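Local atomic coordinates of cytochrome c, putative (Shewanella oneidensis, PDB entry 1SP3), a protein that carries eight c-type hemes and probably acts as a respiratory oxidoreductase that reduces tetrathionate, with one heme bound in an unusual way. Residues Q45-R54 with T294-D302; I344-G354 with A365-M376. All coordinates share one frame; numbering follows the deposited sequence.

How the contacts relate
Contact 1 (45-54 with 294-302) is partly buried and joins segments 240 residues apart, pinning a two-stranded hairpin of the heme-binding N-terminal region to strand 295-297 of the large mixed sheet. Contact 2 (344-354 with 365-376) is more deeply enclosed, with 11 of its 15 touching residues buried, and is local in sequence. Chemistry follows place: contact 1 adds a salt bridge and three bridging waters to its apolar contacts, whereas contact 2 relies on apolar side chains and a single backbone hydrogen bond. Both reach the same sheet, through strands 295-297 and 344-345. Their centres lie about 21 Å apart, yet they touch where Y298 OH and F345 N, 2.9 Å apart, form a probable hydrogen bond.

Contact 1: Q45-R54 with T294-D302; sequences QKLPDRTVVR and TANAYMAGD
R50 meets D302 end-on: NH1 bonds to OD1 at 3.1 Å and NH2 to OD2 at 2.7 Å. Both oxygens are approached on their syn sides, and the guanidinium and carboxylate planes are 28° apart. With CG of R50 set between its backbone N and carbonyl carbon (chi1 46°) and the chain extended from there to NE, the guanidinium is carried across to the acid. D302 OD2 also accepts from M299 N, at 2.9 Å and almost straight, but this donor stands above the carboxylate plane. Two N-H groups therefore grip one oxygen, which would probably favour the ionised acid. The same aspartate belongs to a type II turn, M299 to D302, closed by D302 N bonding to M299 O.

The other segment is a beta hairpin, its strands 44-47 and 50-53 linked by a type I turn, and it is laid over strand 295-297 nearly at right angles (88° between the short axes). No direct backbone hydrogen bond joins the two segments. One water links backbone to backbone, donating to K46 O and accepting from A295 N; two others bridge through side chains. Of these, one donates to both D49 OD1 and N296 OD1, and the other accepts from R54 NE, in the guanidinium plane, and donates to Y298 O. R54 NH1 turns back within the hairpin to Q45 OE1 (3.3 Å), meeting a lone pair in the carbonyl plane.

M299 CG lies over one face of the R50 guanidinium, and the bent M299 chain brings CE tip to tip with V52, 3.9 Å from V52 CB. A second apolar pair is L47 CD2 with A297 CB, 3.9 Å apart. The side chain of R54 extends to within about 4 Å of a bound heme c.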
loop_
_atom_site.group_PDB
_atom_site.type_symbol
_atom_site.label_atom_id
_atom_site.label_comp_id
_atom_site.label_asym_id
_atom_site.label_seq_id
_atom_site.Cartn_x
_atom_site.Cartn_y
_atom_site.Cartn_z
ATOM N N GLN A 45 -15.133 -3.872 1.087
ATOM C CA GLN A 45 -15.110 -2.675 0.253
ATOM C C GLN A 45 -16.303 -2.642 -0.698
ATOM O O GLN A 45 -16.582 -3.639 -1.385
ATOM C CB GLN A 45 -13.784 -2.602 -0.533
ATOM C CG GLN A 45 -13.540 -1.351 -1.323
ATOM C CD GLN A 45 -12.141 -1.369 -1.933
ATOM O OE1 GLN A 45 -11.334 -2.163 -1.517
ATOM N NE2 GLN A 45 -11.873 -0.527 -2.893
ATOM N N LYS A 46 -16.928 -1.464 -0.781
ATOM C CA LYS A 46 -18.074 -1.183 -1.598
ATOM C C LYS A 46 -17.574 -0.673 -2.961
ATOM O O LYS A 46 -17.121 0.471 -3.069
ATOM C CB LYS A 46 -19.015 -0.229 -0.819
ATOM C CG LYS A 46 -20.377 0.041 -1.469
ATOM C CD LYS A 46 -21.375 0.796 -0.467
ATOM C CE LYS A 46 -22.763 1.164 -1.122
ATOM N NZ LYS A 46 -22.775 0.730 -2.572
ATOM N N LEU A 47 -17.543 -1.588 -3.955
ATOM C CA LEU A 47 -17.306 -1.293 -5.371
ATOM C C LEU A 47 -18.550 -0.699 -6.102
ATOM O O LEU A 47 -19.672 -0.876 -5.645
ATOM C CB LEU A 47 -16.809 -2.580 -6.098
ATOM C CG LEU A 47 -15.590 -3.297 -5.468
ATOM C CD1 LEU A 47 -15.166 -4.491 -6.350
ATOM C CD2 LEU A 47 -14.358 -2.335 -5.116
ATOM N N PRO A 48 -18.402 -0.046 -7.237
ATOM C CA PRO A 48 -19.555 0.575 -7.890
ATOM C C PRO A 48 -20.804 -0.324 -7.992
ATOM O O PRO A 48 -21.928 0.144 -7.731
ATOM C CB PRO A 48 -18.995 0.905 -9.283
ATOM C CG PRO A 48 -17.587 1.247 -8.986
ATOM C CD PRO A 48 -17.179 0.161 -8.024
ATOM N N ASP A 49 -20.582 -1.616 -8.249
ATOM C CA ASP A 49 -21.630 -2.555 -8.615
ATOM C C ASP A 49 -21.837 -3.729 -7.636
ATOM O O ASP A 49 -22.663 -4.574 -7.885
ATOM C CB ASP A 49 -21.256 -3.162 -9.972
ATOM C CG ASP A 49 -19.845 -3.807 -9.975
ATOM O OD1 ASP A 49 -18.818 -3.132 -9.540
ATOM O OD2 ASP A 49 -19.677 -5.009 -10.417
ATOM N N ARG A 50 -21.039 -3.810 -6.573
ATOM C CA ARG A 50 -21.034 -4.966 -5.647
ATOM C C ARG A 50 -20.210 -4.657 -4.382
ATOM O O ARG A 50 -19.289 -3.826 -4.439
ATOM C CB ARG A 50 -20.463 -6.234 -6.324
ATOM C CG ARG A 50 -19.158 -5.997 -7.115
ATOM C CD ARG A 50 -18.420 -7.263 -7.735
ATOM N NE ARG A 50 -17.227 -6.794 -8.429
ATOM C CZ ARG A 50 -16.301 -7.544 -9.023
ATOM N NH1 ARG A 50 -16.392 -8.896 -9.028
ATOM N NH2 ARG A 50 -15.248 -6.891 -9.619
ATOM N N THR A 51 -20.550 -5.289 -3.244
ATOM C CA THR A 51 -19.681 -5.270 -2.041
ATOM C C THR A 51 -18.813 -6.554 -1.987
ATOM O O THR A 51 -19.293 -7.676 -2.253
ATOM C CB THR A 51 -20.480 -5.121 -0.739
ATOM O OG1 THR A 51 -21.170 -3.878 -0.762
ATOM C CG2 THR A 51 -19.604 -4.991 0.436
ATOM N N VAL A 52 -17.516 -6.360 -1.731
ATOM C CA VAL A 52 -16.594 -7.480 -1.761
ATOM C C VAL A 52 -15.800 -7.509 -0.502
ATOM O O VAL A 52 -15.772 -6.573 0.264
ATOM C CB VAL A 52 -15.561 -7.428 -2.958
ATOM C CG1 VAL A 52 -16.264 -7.711 -4.292
ATOM C CG2 VAL A 52 -14.760 -6.082 -2.962
ATOM N N VAL A 53 -15.178 -8.647 -0.297
ATOM C CA VAL A 53 -14.145 -8.799 0.693
ATOM C C VAL A 53 -12.799 -8.647 -0.010
ATOM O O VAL A 53 -12.401 -9.468 -0.801
ATOM C CB VAL A 53 -14.332 -10.078 1.547
ATOM C CG1 VAL A 53 -13.095 -10.276 2.496
ATOM C CG2 VAL A 53 -15.614 -9.905 2.406
ATOM N N ARG A 54 -12.163 -7.504 0.207
ATOM C CA ARG A 54 -10.892 -7.233 -0.376
ATOM C C ARG A 54 -9.883 -7.290 0.807
ATOM O O ARG A 54 -9.854 -8.275 1.514
ATOM C CB ARG A 54 -10.949 -5.861 -1.116
ATOM C CG ARG A 54 -9.926 -5.713 -2.211
ATOM C CD ARG A 54 -10.226 -4.748 -3.444
ATOM N NE ARG A 54 -8.940 -4.533 -4.126
ATOM C CZ ARG A 54 -8.052 -3.605 -3.723
ATOM N NH1 ARG A 54 -8.367 -2.767 -2.701
ATOM N NH2 ARG A 54 -6.872 -3.482 -4.340
ATOM N N THR A 294 -15.042 6.312 -2.946
ATOM C CA THR A 294 -15.136 4.947 -3.430
ATOM C C THR A 294 -14.146 4.715 -4.565
ATOM O O THR A 294 -13.699 5.664 -5.252
ATOM C CB THR A 294 -16.614 4.549 -3.872
ATOM O OG1 THR A 294 -17.048 5.510 -4.803
ATOM C CG2 THR A 294 -17.604 4.823 -2.781
ATOM N N ALA A 295 -13.811 3.438 -4.763
ATOM C CA ALA A 295 -12.840 3.072 -5.733
ATOM C C ALA A 295 -13.362 1.793 -6.447
ATOM O O ALA A 295 -14.089 0.938 -5.869
ATOM C CB ALA A 295 -11.511 2.800 -5.028
ATOM N N ASN A 296 -13.003 1.666 -7.697
ATOM C CA ASN A 296 -13.214 0.401 -8.344
ATOM C C ASN A 296 -12.012 -0.520 -8.148
ATOM O O ASN A 296 -10.884 -0.049 -7.991
ATOM C CB ASN A 296 -13.563 0.582 -9.841
ATOM C CG ASN A 296 -14.564 -0.498 -10.318
ATOM O OD1 ASN A 296 -14.826 -1.483 -9.582
ATOM N ND2 ASN A 296 -15.128 -0.313 -11.492
ATOM N N ALA A 297 -12.258 -1.832 -8.145
ATOM C CA ALA A 297 -11.171 -2.793 -8.090
ATOM C C ALA A 297 -11.382 -4.018 -8.991
ATOM O O ALA A 297 -12.462 -4.538 -9.084
ATOM C CB ALA A 297 -10.884 -3.239 -6.629
ATOM N N TYR A 298 -10.293 -4.489 -9.597
ATOM C CA TYR A 298 -10.259 -5.754 -10.282
ATOM C C TYR A 298 -10.201 -6.871 -9.237
ATOM O O TYR A 298 -9.364 -6.833 -8.325
ATOM C CB TYR A 298 -9.034 -5.827 -11.227
ATOM C CG TYR A 298 -9.009 -7.202 -11.930
ATOM C CD1 TYR A 298 -9.728 -7.410 -13.128
ATOM C CD2 TYR A 298 -8.364 -8.293 -11.352
ATOM C CE1 TYR A 298 -9.763 -8.678 -13.760
ATOM C CE2 TYR A 298 -8.368 -9.596 -12.006
ATOM C CZ TYR A 298 -9.097 -9.758 -13.207
ATOM O OH TYR A 298 -9.145 -10.996 -13.862
ATOM N N MET A 299 -11.096 -7.841 -9.318
ATOM C CA MET A 299 -11.041 -8.923 -8.355
ATOM C C MET A 299 -10.800 -10.260 -9.055
ATOM O O MET A 299 -11.015 -10.369 -10.283
ATOM C CB MET A 299 -12.328 -9.048 -7.569
ATOM C CG MET A 299 -12.788 -7.754 -6.963
ATOM S SD MET A 299 -11.773 -7.538 -5.530
ATOM C CE MET A 299 -12.224 -8.860 -4.501
ATOM N N ALA A 300 -10.308 -11.240 -8.278
ATOM C CA ALA A 300 -9.903 -12.497 -8.870
ATOM C C ALA A 300 -11.063 -13.108 -9.592
ATOM O O ALA A 300 -12.145 -13.098 -9.120
ATOM C CB ALA A 300 -9.369 -13.446 -7.813
ATOM N N GLY A 301 -10.809 -13.585 -10.799
ATOM C CA GLY A 301 -11.861 -14.115 -11.632
ATOM C C GLY A 301 -12.588 -13.153 -12.545
ATOM O O GLY A 301 -13.336 -13.644 -13.353
ATOM N N ASP A 302 -12.427 -11.821 -12.417
ATOM C CA ASP A 302 -13.149 -10.855 -13.242
ATOM C C ASP A 302 -12.671 -11.041 -14.684
ATOM O O ASP A 302 -11.500 -11.248 -14.898
ATOM C CB ASP A 302 -12.737 -9.431 -12.863
ATOM C CG ASP A 302 -13.396 -8.929 -11.594
ATOM O OD1 ASP A 302 -14.081 -9.699 -10.896
ATOM O OD2 ASP A 302 -13.316 -7.735 -11.253
HETATM O O HOH W 1 -14.719 1.506 -2.737
HETATM O O HOH W 2 -16.431 -3.664 -9.883
HETATM O O HOH W 3 -8.175 -6.476 -5.996
#

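Contact 2: I344-G354 with A365-M376; sequences IFITPKTYGKG and AAKLGMEANPTM
I344 begins the contact by placing CD1 3.9 Å from M370 CE, the two side chains crossing at a slant. F345 directs its side chain away from the helical segment, but its carbonyl O lies 3.6 Å from M376 CE. At I346 the CG2 branch, set anti to the backbone N (chi1 of CG1 -68°), rests on helix 362-372, 4.0 Å from both A366 CB and M370 CG.

T347 points toward the helical segment, where it meets M370, N373 and M376. Its OG1 lies beside M370 SD at 3.7 Å, while CG2 and M376 CE approach tip to tip. N373, which crosses T347 at about a right angle, divides its amide between two tasks: OD1 accepts from M376 N in the carbonyl plane, on a lone pair, making N373 the N-cap of helix 374-378, and ND2 bonds to S68 OG.

The nearest CA pair across the segments is P348 and G369, 4.1 Å apart. Here a loop runs on from the short, weakly bonded strand 344-345, which pairs with strand 325-339, and passes across a helix at a glycine: with only hydrogens on its CA, G369 allows T347 O to approach to 3.1 Å in a CA-H...O contact.

K349 N then bonds to A365 O at 3.0 Å, nearly straight (173°) but 50° out of the carbonyl plane. A365 O also accepts the helical bond from G369 N, and the two donors reach it from opposite faces. Along the K349 chain, CD touches L368 CB, before NZ ends on S69 O. Farther on, G354 brings its CA to 3.7 Å from L368 CD1, and the leucine methyl closes over it.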
loop_
_atom_site.group_PDB
_atom_site.type_symbol
_atom_site.label_atom_id
_atom_site.label_comp_id
_atom_site.label_asym_id
_atom_site.label_seq_id
_atom_site.Cartn_x
_atom_site.Cartn_y
_atom_site.Cartn_z
ATOM N N ILE A 344 -9.044 -13.730 -17.959
ATOM C CA ILE A 344 -8.797 -13.298 -16.572
ATOM C C ILE A 344 -7.336 -13.239 -16.200
ATOM O O ILE A 344 -6.508 -14.052 -16.697
ATOM C CB ILE A 344 -9.473 -14.230 -15.510
ATOM C CG1 ILE A 344 -8.749 -15.595 -15.438
ATOM C CG2 ILE A 344 -10.939 -14.408 -15.816
ATOM C CD1 ILE A 344 -9.326 -16.508 -14.389
ATOM N N PHE A 345 -7.005 -12.326 -15.265
ATOM C CA PHE A 345 -5.622 -12.319 -14.755
ATOM C C PHE A 345 -5.356 -13.520 -13.879
ATOM O O PHE A 345 -6.247 -13.947 -13.105
ATOM C CB PHE A 345 -5.350 -10.989 -13.988
ATOM C CG PHE A 345 -5.123 -9.825 -14.921
ATOM C CD1 PHE A 345 -5.987 -8.722 -14.906
ATOM C CD2 PHE A 345 -4.045 -9.829 -15.798
ATOM C CE1 PHE A 345 -5.784 -7.677 -15.754
ATOM C CE2 PHE A 345 -3.808 -8.740 -16.656
ATOM C CZ PHE A 345 -4.701 -7.686 -16.628
ATOM N N ILE A 346 -4.157 -14.049 -13.991
ATOM C CA ILE A 346 -3.702 -15.202 -13.264
ATOM C C ILE A 346 -2.913 -14.788 -12.069
ATOM O O ILE A 346 -2.230 -13.788 -12.159
ATOM C CB ILE A 346 -2.771 -15.984 -14.154
ATOM C CG1 ILE A 346 -3.604 -16.575 -15.301
ATOM C CG2 ILE A 346 -1.883 -17.007 -13.312
ATOM C CD1 ILE A 346 -2.710 -17.278 -16.385
ATOM N N THR A 347 -2.997 -15.575 -10.988
ATOM C CA THR A 347 -2.269 -15.335 -9.785
ATOM C C THR A 347 -1.226 -16.409 -9.773
ATOM O O THR A 347 -1.542 -17.530 -9.406
ATOM C CB THR A 347 -3.189 -15.511 -8.542
ATOM O OG1 THR A 347 -3.854 -16.777 -8.644
ATOM C CG2 THR A 347 -4.348 -14.489 -8.537
ATOM N N PRO A 348 -0.013 -16.127 -10.208
ATOM C CA PRO A 348 0.973 -17.198 -10.407
ATOM C C PRO A 348 1.825 -17.435 -9.168
ATOM O O PRO A 348 1.915 -16.574 -8.338
ATOM C CB PRO A 348 1.837 -16.666 -11.542
ATOM C CG PRO A 348 1.887 -15.246 -11.234
ATOM C CD PRO A 348 0.519 -14.841 -10.663
ATOM N N LYS A 349 2.418 -18.613 -9.090
ATOM C CA LYS A 349 3.382 -18.881 -8.076
ATOM C C LYS A 349 4.754 -18.330 -8.519
ATOM O O LYS A 349 5.298 -18.755 -9.533
ATOM C CB LYS A 349 3.418 -20.424 -7.785
ATOM C CG LYS A 349 4.512 -20.845 -6.718
ATOM C CD LYS A 349 4.307 -22.347 -6.412
ATOM C CE LYS A 349 4.984 -22.804 -5.149
ATOM N NZ LYS A 349 4.243 -22.454 -3.940
ATOM N N THR A 350 5.302 -17.348 -7.805
ATOM C CA THR A 350 6.604 -16.859 -8.171
ATOM C C THR A 350 7.585 -17.390 -7.186
ATOM O O THR A 350 8.710 -17.697 -7.544
ATOM C CB THR A 350 6.677 -15.320 -8.122
ATOM O OG1 THR A 350 6.273 -14.874 -6.821
ATOM C CG2 THR A 350 5.738 -14.625 -9.184
ATOM N N TYR A 351 7.162 -17.515 -5.941
ATOM C CA TYR A 351 8.059 -17.906 -4.869
ATOM C C TYR A 351 8.061 -19.430 -4.668
ATOM O O TYR A 351 7.033 -20.081 -4.800
ATOM C CB TYR A 351 7.634 -17.238 -3.548
ATOM C CG TYR A 351 8.535 -17.658 -2.416
ATOM C CD1 TYR A 351 9.841 -17.171 -2.366
ATOM C CD2 TYR A 351 8.126 -18.614 -1.453
ATOM C CE1 TYR A 351 10.723 -17.573 -1.361
ATOM C CE2 TYR A 351 8.991 -19.021 -0.419
ATOM C CZ TYR A 351 10.282 -18.487 -0.385
ATOM O OH TYR A 351 11.213 -18.831 0.596
ATOM N N GLY A 352 9.199 -19.998 -4.298
ATOM C CA GLY A 352 9.236 -21.383 -3.795
ATOM C C GLY A 352 9.276 -22.477 -4.898
ATOM O O GLY A 352 9.479 -22.174 -6.084
ATOM N N LYS A 353 9.040 -23.722 -4.516
ATOM C CA LYS A 353 9.140 -24.878 -5.423
ATOM C C LYS A 353 8.153 -24.865 -6.624
ATOM O O LYS A 353 6.932 -24.774 -6.447
ATOM C CB LYS A 353 8.979 -26.199 -4.621
ATOM C CG LYS A 353 10.338 -26.882 -4.268
ATOM C CD LYS A 353 10.484 -27.188 -2.710
ATOM C CE LYS A 353 11.726 -28.126 -2.422
ATOM N NZ LYS A 353 11.920 -28.641 -1.000
ATOM N N GLY A 354 8.690 -24.935 -7.836
ATOM C CA GLY A 354 7.847 -24.788 -9.024
ATOM C C GLY A 354 7.581 -23.340 -9.456
ATOM O O GLY A 354 7.270 -23.071 -10.628
ATOM N N ALA A 365 4.106 -21.990 -13.253
ATOM C CA ALA A 365 3.763 -20.952 -12.256
ATOM C C ALA A 365 2.255 -20.635 -12.268
ATOM O O ALA A 365 1.606 -20.606 -11.223
ATOM C CB ALA A 365 4.650 -19.712 -12.400
ATOM N N ALA A 366 1.672 -20.503 -13.448
ATOM C CA ALA A 366 0.217 -20.315 -13.572
ATOM C C ALA A 366 -0.608 -21.438 -12.994
ATOM O O ALA A 366 -1.611 -21.191 -12.277
ATOM C CB ALA A 366 -0.187 -20.130 -15.061
ATOM N N LYS A 367 -0.212 -22.679 -13.324
ATOM C CA LYS A 367 -0.967 -23.867 -12.899
ATOM C C LYS A 367 -0.913 -23.953 -11.369
ATOM O O LYS A 367 -1.943 -24.099 -10.665
ATOM C CB LYS A 367 -0.352 -25.145 -13.529
ATOM C CG LYS A 367 -0.761 -26.513 -12.822
ATOM C CD LYS A 367 0.278 -27.735 -13.151
ATOM C CE LYS A 367 -0.105 -29.154 -12.574
ATOM N NZ LYS A 367 0.532 -29.426 -11.255
ATOM N N LEU A 368 0.288 -23.852 -10.848
ATOM C CA LEU A 368 0.469 -23.954 -9.387
ATOM C C LEU A 368 -0.157 -22.780 -8.599
ATOM O O LEU A 368 -0.681 -23.010 -7.525
ATOM C CB LEU A 368 1.945 -24.146 -9.017
ATOM C CG LEU A 368 2.648 -25.448 -9.454
ATOM C CD1 LEU A 368 4.184 -25.313 -9.115
ATOM C CD2 LEU A 368 1.969 -26.769 -8.785
ATOM N N GLY A 369 -0.140 -21.559 -9.158
ATOM C CA GLY A 369 -0.735 -20.385 -8.526
ATOM C C GLY A 369 -2.270 -20.450 -8.604
ATOM O O GLY A 369 -2.989 -20.071 -7.681
ATOM N N MET A 370 -2.802 -20.927 -9.712
ATOM C CA MET A 370 -4.261 -21.087 -9.806
ATOM C C MET A 370 -4.849 -22.223 -8.963
ATOM O O MET A 370 -5.967 -22.097 -8.437
ATOM C CB MET A 370 -4.703 -21.225 -11.252
ATOM C CG MET A 370 -4.342 -19.958 -12.097
ATOM S SD MET A 370 -5.327 -18.502 -11.624
ATOM C CE MET A 370 -6.540 -18.745 -12.954
ATOM N N GLU A 371 -4.115 -23.333 -8.854
ATOM C CA GLU A 371 -4.566 -24.422 -7.976
ATOM C C GLU A 371 -4.410 -24.062 -6.525
ATOM O O GLU A 371 -4.952 -24.725 -5.691
ATOM C CB GLU A 371 -3.815 -25.729 -8.199
ATOM C CG GLU A 371 -3.904 -26.293 -9.589
ATOM C CD GLU A 371 -2.872 -27.404 -9.762
ATOM O OE1 GLU A 371 -2.026 -27.593 -8.821
ATOM O OE2 GLU A 371 -2.929 -28.095 -10.818
ATOM N N ALA A 372 -3.680 -23.011 -6.201
ATOM C CA ALA A 372 -3.572 -22.646 -4.792
ATOM C C ALA A 372 -4.510 -21.497 -4.366
ATOM O O ALA A 372 -4.726 -21.274 -3.155
ATOM C CB ALA A 372 -2.097 -22.347 -4.418
ATOM N N ASN A 373 -5.035 -20.759 -5.343
ATOM C CA ASN A 373 -5.903 -19.606 -5.051
ATOM C C ASN A 373 -7.299 -20.036 -4.506
ATOM O O ASN A 373 -8.051 -20.736 -5.205
ATOM C CB ASN A 373 -6.034 -18.713 -6.298
ATOM C CG ASN A 373 -6.606 -17.313 -5.986
ATOM O OD1 ASN A 373 -7.819 -17.076 -6.061
ATOM N ND2 ASN A 373 -5.724 -16.369 -5.728
ATOM N N PRO A 374 -7.643 -19.656 -3.269
ATOM C CA PRO A 374 -8.969 -20.005 -2.730
ATOM C C PRO A 374 -10.121 -19.493 -3.586
ATOM O O PRO A 374 -11.056 -20.256 -3.809
ATOM C CB PRO A 374 -8.984 -19.357 -1.327
ATOM C CG PRO A 374 -7.856 -18.321 -1.353
ATOM C CD PRO A 374 -6.820 -18.920 -2.277
ATOM N N THR A 375 -10.078 -18.256 -4.060
ATOM C CA THR A 375 -11.170 -17.785 -4.890
ATOM C C THR A 375 -11.292 -18.536 -6.237
ATOM O O THR A 375 -12.417 -18.833 -6.645
ATOM C CB THR A 375 -11.124 -16.276 -5.112
ATOM O OG1 THR A 375 -10.029 -15.746 -4.370
ATOM C CG2 THR A 375 -12.295 -15.582 -4.439
ATOM N N MET A 376 -10.176 -18.864 -6.911
ATOM C CA MET A 376 -10.255 -19.575 -8.180
ATOM C C MET A 376 -10.991 -20.923 -7.938
ATOM O O MET A 376 -11.891 -21.296 -8.697
ATOM C CB MET A 376 -8.897 -19.814 -8.781
ATOM C CG MET A 376 -8.112 -18.566 -9.117
ATOM S SD MET A 376 -9.020 -17.357 -10.117
ATOM C CE MET A 376 -7.573 -16.019 -10.463
#